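Local coordinates for hypothetical Membrane Spanning Protein (Bacillus cereus, PDB 2FB5) that condenses two ATP molecules into the second messenger cyclic di-AMP as a diadenylate cyclase and is required for efficient spore formation, at residues I80-G93 with I182-F194. Numbering follows the deposited sequence.
Sequences ITTAIQHLSARKHG and ILVVSEETGRTSF
Lys-91, lying along the backbone of the turn 187-190, illustrates how a long side chain can make contact with its methylenes rather than its charge. Its CB stands 3.9 Å from Glu-187 O; CG comes next, beside the backbone N of Gly-190, CD near Glu-188 O, and CE lies 3.5 Å from Thr-189 O. Lys-91 is also where the chain leaves the helix: with positive phi, and with Lys-91 N and His-92 N bonded back to Ser-88 O and Leu-87 O, the end of helix 77-90 is a Schellman motif. Water 1 lies between the two acceptors Lys-91 O and Glu-187 O. One turn back, Ser-88 holds OG anti to its own backbone N (chi1 177°) and donates to Gly-190 O at 2.5 Å, a short bond that reaches the carbonyl 23° out of its plane. Gly-190 itself has positive phi and lies against the helix end, its CA 4.3 Å from Lys-91 CA. The setting is the nucleotide-binding domain of the DisA type, in which helix 77-90 packs on a mixed sheet and leads through the short link 91-93 into strand 94-98, the neighbour of strand 181-185. The helix and strand 182-185 run 26° apart, their axes 9.1 Å from each other at closest approach. Val-185 points from the strand toward the helix: CG1 lies 3.6 Å from Ser-88 CA, while CG2 meets Ile-84 CD1, the two side chains sliding past each other in opposite directions. The other branch of Ile-84, CG2, rests against Thr-192 CG2 at 3.7 Å; Thr-192 OG1 is bonded to Ile-203 O on strand 199-203. Farther up the helix, Ile-80 CG2 touches Leu-183 CD1.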
loop_
_atom_site.group_PDB
_atom_site.type_symbol
_atom_site.label_atom_id
_atom_site.label_comp_id
_atom_site.label_asym_id
_atom_site.label_seq_id
_atom_site.Cartn_x
_atom_site.Cartn_y
_atom_site.Cartn_z
ATOM N N ILE A 80 -24.447 3.825 7.298
ATOM C CA ILE A 80 -24.635 2.480 7.852
ATOM C C ILE A 80 -24.484 2.533 9.385
ATOM O O ILE A 80 -25.330 2.013 10.100
ATOM C CB ILE A 80 -23.652 1.463 7.212
ATOM C CG1 ILE A 80 -23.902 1.362 5.696
ATOM C CG2 ILE A 80 -23.777 0.082 7.878
ATOM C CD1 ILE A 80 -22.848 0.511 4.905
ATOM N N THR A 81 -23.431 3.193 9.871
ATOM C CA THR A 81 -23.184 3.340 11.315
ATOM C C THR A 81 -24.357 4.049 12.014
ATOM O O THR A 81 -24.839 3.598 13.051
ATOM C CB THR A 81 -21.848 4.101 11.569
ATOM O OG1 THR A 81 -20.756 3.338 11.042
ATOM C CG2 THR A 81 -21.604 4.325 13.058
ATOM N N THR A 82 -24.830 5.147 11.433
ATOM C CA THR A 82 -25.998 5.846 11.976
ATOM C C THR A 82 -27.225 4.931 12.083
ATOM O O THR A 82 -27.874 4.860 13.133
ATOM C CB THR A 82 -26.337 7.081 11.136
ATOM O OG1 THR A 82 -25.227 7.982 11.175
ATOM C CG2 THR A 82 -27.579 7.776 11.661
ATOM N N ALA A 83 -27.528 4.216 11.003
ATOM C CA ALA A 83 -28.665 3.303 10.996
ATOM C C ALA A 83 -28.512 2.243 12.094
ATOM O O ALA A 83 -29.453 1.983 12.846
ATOM C CB ALA A 83 -28.833 2.652 9.623
ATOM N N ILE A 84 -27.320 1.654 12.184
ATOM C CA ILE A 84 -27.017 0.629 13.181
ATOM C C ILE A 84 -27.198 1.121 14.618
ATOM O O ILE A 84 -27.742 0.400 15.449
ATOM C CB ILE A 84 -25.575 0.081 13.000
ATOM C CG1 ILE A 84 -25.477 -0.808 11.740
ATOM C CG2 ILE A 84 -25.112 -0.673 14.238
ATOM C CD1 ILE A 84 -26.325 -2.035 11.759
ATOM N N GLN A 85 -26.726 2.335 14.894
ATOM C CA GLN A 85 -26.890 2.969 16.203
ATOM C C GLN A 85 -28.365 3.102 16.549
ATOM O O GLN A 85 -28.772 2.795 17.669
ATOM C CB GLN A 85 -26.227 4.353 16.226
ATOM C CG GLN A 85 -24.690 4.344 16.218
ATOM C CD GLN A 85 -24.072 5.732 15.958
ATOM O OE1 GLN A 85 -24.738 6.657 15.483
ATOM N NE2 GLN A 85 -22.790 5.867 16.259
ATOM N N HIS A 86 -29.164 3.556 15.583
ATOM C CA HIS A 86 -30.594 3.764 15.782
ATOM C C HIS A 86 -31.351 2.468 15.991
ATOM O O HIS A 86 -32.205 2.373 16.877
ATOM C CB HIS A 86 -31.179 4.531 14.598
ATOM C CG HIS A 86 -30.789 5.974 14.570
ATOM N ND1 HIS A 86 -31.001 6.782 13.474
ATOM C CD2 HIS A 86 -30.194 6.756 15.502
ATOM C CE1 HIS A 86 -30.567 8.003 13.736
ATOM N NE2 HIS A 86 -30.069 8.012 14.959
ATOM N N LEU A 87 -31.022 1.464 15.176
ATOM C CA LEU A 87 -31.607 0.139 15.309
ATOM C C LEU A 87 -31.237 -0.505 16.644
ATOM O O LEU A 87 -32.083 -1.126 17.294
ATOM C CB LEU A 87 -31.181 -0.759 14.137
ATOM C CG LEU A 87 -31.720 -0.297 12.770
ATOM C CD1 LEU A 87 -30.883 -0.845 11.610
ATOM C CD2 LEU A 87 -33.179 -0.680 12.614
ATOM N N SER A 88 -29.973 -0.368 17.039
ATOM C CA SER A 88 -29.505 -0.887 18.326
ATOM C C SER A 88 -30.302 -0.296 19.493
ATOM O O SER A 88 -30.805 -1.026 20.345
ATOM C CB SER A 88 -28.015 -0.596 18.510
ATOM O OG SER A 88 -27.590 -1.031 19.791
ATOM N N ALA A 89 -30.430 1.028 19.510
ATOM C CA ALA A 89 -31.170 1.728 20.558
ATOM C C ALA A 89 -32.614 1.226 20.693
ATOM O O ALA A 89 -33.129 1.070 21.812
ATOM C CB ALA A 89 -31.139 3.215 20.297
ATOM N N ARG A 90 -33.252 0.958 19.555
ATOM C CA ARG A 90 -34.639 0.520 19.505
ATOM C C ARG A 90 -34.746 -1.003 19.661
ATOM O O ARG A 90 -35.846 -1.547 19.724
ATOM C CB ARG A 90 -35.285 0.959 18.175
ATOM C CG ARG A 90 -35.418 2.485 17.980
ATOM C CD ARG A 90 -35.642 2.841 16.492
ATOM N NE ARG A 90 -35.273 4.225 16.160
ATOM C CZ ARG A 90 -34.917 4.655 14.943
ATOM N NH1 ARG A 90 -34.873 3.819 13.905
ATOM N NH2 ARG A 90 -34.596 5.932 14.756
ATOM N N LYS A 91 -33.600 -1.682 19.726
ATOM C CA LYS A 91 -33.554 -3.146 19.731
ATOM C C LYS A 91 -34.302 -3.772 18.556
ATOM O O LYS A 91 -35.047 -4.741 18.728
ATOM C CB LYS A 91 -34.058 -3.721 21.069
ATOM C CG LYS A 91 -33.172 -3.376 22.270
ATOM C CD LYS A 91 -33.595 -4.178 23.514
ATOM C CE LYS A 91 -32.749 -3.803 24.723
ATOM N NZ LYS A 91 -32.834 -2.335 25.029
ATOM N N HIS A 92 -34.088 -3.220 17.361
ATOM C CA HIS A 92 -34.633 -3.783 16.127
ATOM C C HIS A 92 -33.596 -4.659 15.460
ATOM O O HIS A 92 -32.534 -4.162 15.056
ATOM C CB HIS A 92 -35.039 -2.686 15.142
ATOM C CG HIS A 92 -36.186 -1.839 15.601
ATOM N ND1 HIS A 92 -36.530 -0.657 14.982
ATOM C CD2 HIS A 92 -37.056 -1.992 16.629
ATOM C CE1 HIS A 92 -37.573 -0.126 15.597
ATOM N NE2 HIS A 92 -37.912 -0.917 16.601
ATOM N N GLY A 93 -33.909 -5.949 15.335
ATOM C CA GLY A 93 -33.025 -6.901 14.673
ATOM C C GLY A 93 -32.670 -6.435 13.276
ATOM O O GLY A 93 -33.522 -5.914 12.555
ATOM N N ILE A 182 -20.426 -8.694 7.575
ATOM C CA ILE A 182 -21.876 -8.708 7.851
ATOM C C ILE A 182 -22.190 -8.149 9.240
ATOM O O ILE A 182 -21.821 -8.738 10.249
ATOM C CB ILE A 182 -22.523 -10.122 7.656
ATOM C CG1 ILE A 182 -22.176 -10.706 6.279
ATOM C CG2 ILE A 182 -24.053 -10.058 7.777
ATOM C CD1 ILE A 182 -20.958 -11.657 6.286
ATOM N N LEU A 183 -22.889 -7.018 9.266
ATOM C CA LEU A 183 -23.290 -6.368 10.503
ATOM C C LEU A 183 -24.572 -6.992 11.025
ATOM O O LEU A 183 -25.468 -7.327 10.244
ATOM C CB LEU A 183 -23.509 -4.860 10.259
ATOM C CG LEU A 183 -22.203 -4.125 9.929
ATOM C CD1 LEU A 183 -22.431 -2.997 8.933
ATOM C CD2 LEU A 183 -21.542 -3.575 11.204
ATOM N N VAL A 184 -24.657 -7.144 12.348
ATOM C CA VAL A 184 -25.852 -7.680 13.000
ATOM C C VAL A 184 -26.257 -6.762 14.156
ATOM O O VAL A 184 -25.394 -6.261 14.875
ATOM C CB VAL A 184 -25.615 -9.112 13.564
ATOM C CG1 VAL A 184 -26.903 -9.709 14.090
ATOM C CG2 VAL A 184 -25.044 -10.033 12.502
ATOM N N VAL A 185 -27.563 -6.520 14.297
ATOM C CA VAL A 185 -28.146 -5.943 15.516
ATOM C C VAL A 185 -29.052 -7.026 16.084
ATOM O O VAL A 185 -29.894 -7.582 15.378
ATOM C CB VAL A 185 -28.970 -4.641 15.268
ATOM C CG1 VAL A 185 -29.486 -4.049 16.595
ATOM C CG2 VAL A 185 -28.147 -3.600 14.527
ATOM N N SER A 186 -28.833 -7.375 17.346
ATOM C CA SER A 186 -29.692 -8.350 18.020
ATOM C C SER A 186 -31.038 -7.728 18.390
ATOM O O SER A 186 -31.087 -6.658 18.991
ATOM C CB SER A 186 -29.012 -8.889 19.280
ATOM O OG SER A 186 -29.947 -9.611 20.068
ATOM N N GLU A 187 -32.121 -8.403 18.032
ATOM C CA GLU A 187 -33.466 -7.983 18.442
ATOM C C GLU A 187 -33.724 -8.200 19.942
ATOM O O GLU A 187 -34.602 -7.564 20.521
ATOM C CB GLU A 187 -34.539 -8.681 17.610
ATOM C CG GLU A 187 -34.562 -10.202 17.729
ATOM C CD GLU A 187 -35.670 -10.842 16.906
ATOM O OE1 GLU A 187 -36.653 -10.147 16.572
ATOM O OE2 GLU A 187 -35.561 -12.046 16.595
ATOM N N GLU A 188 -32.956 -9.097 20.560
ATOM C CA GLU A 188 -33.088 -9.381 21.992
ATOM C C GLU A 188 -32.460 -8.311 22.880
ATOM O O GLU A 188 -33.081 -7.864 23.844
ATOM C CB GLU A 188 -32.471 -10.735 22.324
ATOM C CG GLU A 188 -32.973 -11.879 21.471
ATOM C CD GLU A 188 -32.474 -13.226 21.958
ATOM O OE1 GLU A 188 -32.933 -14.257 21.422
ATOM O OE2 GLU A 188 -31.624 -13.255 22.879
ATOM N N THR A 189 -31.236 -7.899 22.553
ATOM C CA THR A 189 -30.447 -7.039 23.432
ATOM C C THR A 189 -30.025 -5.717 22.802
ATOM O O THR A 189 -29.578 -4.815 23.505
ATOM C CB THR A 189 -29.149 -7.743 23.855
ATOM O OG1 THR A 189 -28.316 -7.920 22.702
ATOM C CG2 THR A 189 -29.431 -9.105 24.499
ATOM N N GLY A 190 -30.125 -5.610 21.479
ATOM C CA GLY A 190 -29.582 -4.443 20.771
ATOM C C GLY A 190 -28.069 -4.469 20.578
ATOM O O GLY A 190 -27.498 -3.542 19.998
ATOM N N ARG A 191 -27.413 -5.525 21.056
ATOM C CA ARG A 191 -25.976 -5.684 20.835
ATOM C C ARG A 191 -25.677 -5.689 19.337
ATOM O O ARG A 191 -26.355 -6.368 18.564
ATOM C CB ARG A 191 -25.452 -6.981 21.459
ATOM C CG ARG A 191 -24.033 -7.352 21.000
ATOM C CD ARG A 191 -23.487 -8.566 21.737
ATOM N NE ARG A 191 -23.080 -8.206 23.094
ATOM C CZ ARG A 191 -22.664 -9.065 24.024
ATOM N NH1 ARG A 191 -22.601 -10.371 23.771
ATOM N NH2 ARG A 191 -22.316 -8.611 25.221
ATOM N N THR A 192 -24.649 -4.947 18.948
ATOM C CA THR A 192 -24.238 -4.890 17.554
ATOM C C THR A 192 -22.916 -5.616 17.365
ATOM O O THR A 192 -21.996 -5.456 18.174
ATOM C CB THR A 192 -24.123 -3.446 17.073
ATOM O OG1 THR A 192 -23.120 -2.779 17.840
ATOM C CG2 THR A 192 -25.429 -2.743 17.271
ATOM N N SER A 193 -22.856 -6.427 16.306
ATOM C CA SER A 193 -21.706 -7.251 15.946
ATOM C C SER A 193 -21.400 -7.117 14.451
ATOM O O SER A 193 -22.235 -6.627 13.686
ATOM C CB SER A 193 -22.039 -8.724 16.203
ATOM O OG SER A 193 -22.361 -8.960 17.555
ATOM N N PHE A 194 -20.214 -7.549 14.033
ATOM C CA PHE A 194 -20.034 -7.935 12.629
ATOM C C PHE A 194 -19.331 -9.269 12.526
ATOM O O PHE A 194 -18.534 -9.618 13.403
ATOM C CB PHE A 194 -19.330 -6.868 11.778
ATOM C CG PHE A 194 -17.882 -6.635 12.133
ATOM C CD1 PHE A 194 -16.887 -7.475 11.655
ATOM C CD2 PHE A 194 -17.516 -5.540 12.907
ATOM C CE1 PHE A 194 -15.549 -7.256 11.963
ATOM C CE2 PHE A 194 -16.172 -5.306 13.214
ATOM C CZ PHE A 194 -15.193 -6.173 12.746
HETATM O O HOH W 1 -36.855 -6.133 20.247
HETATM O O HOH W 2 -36.708 -6.965 15.293
#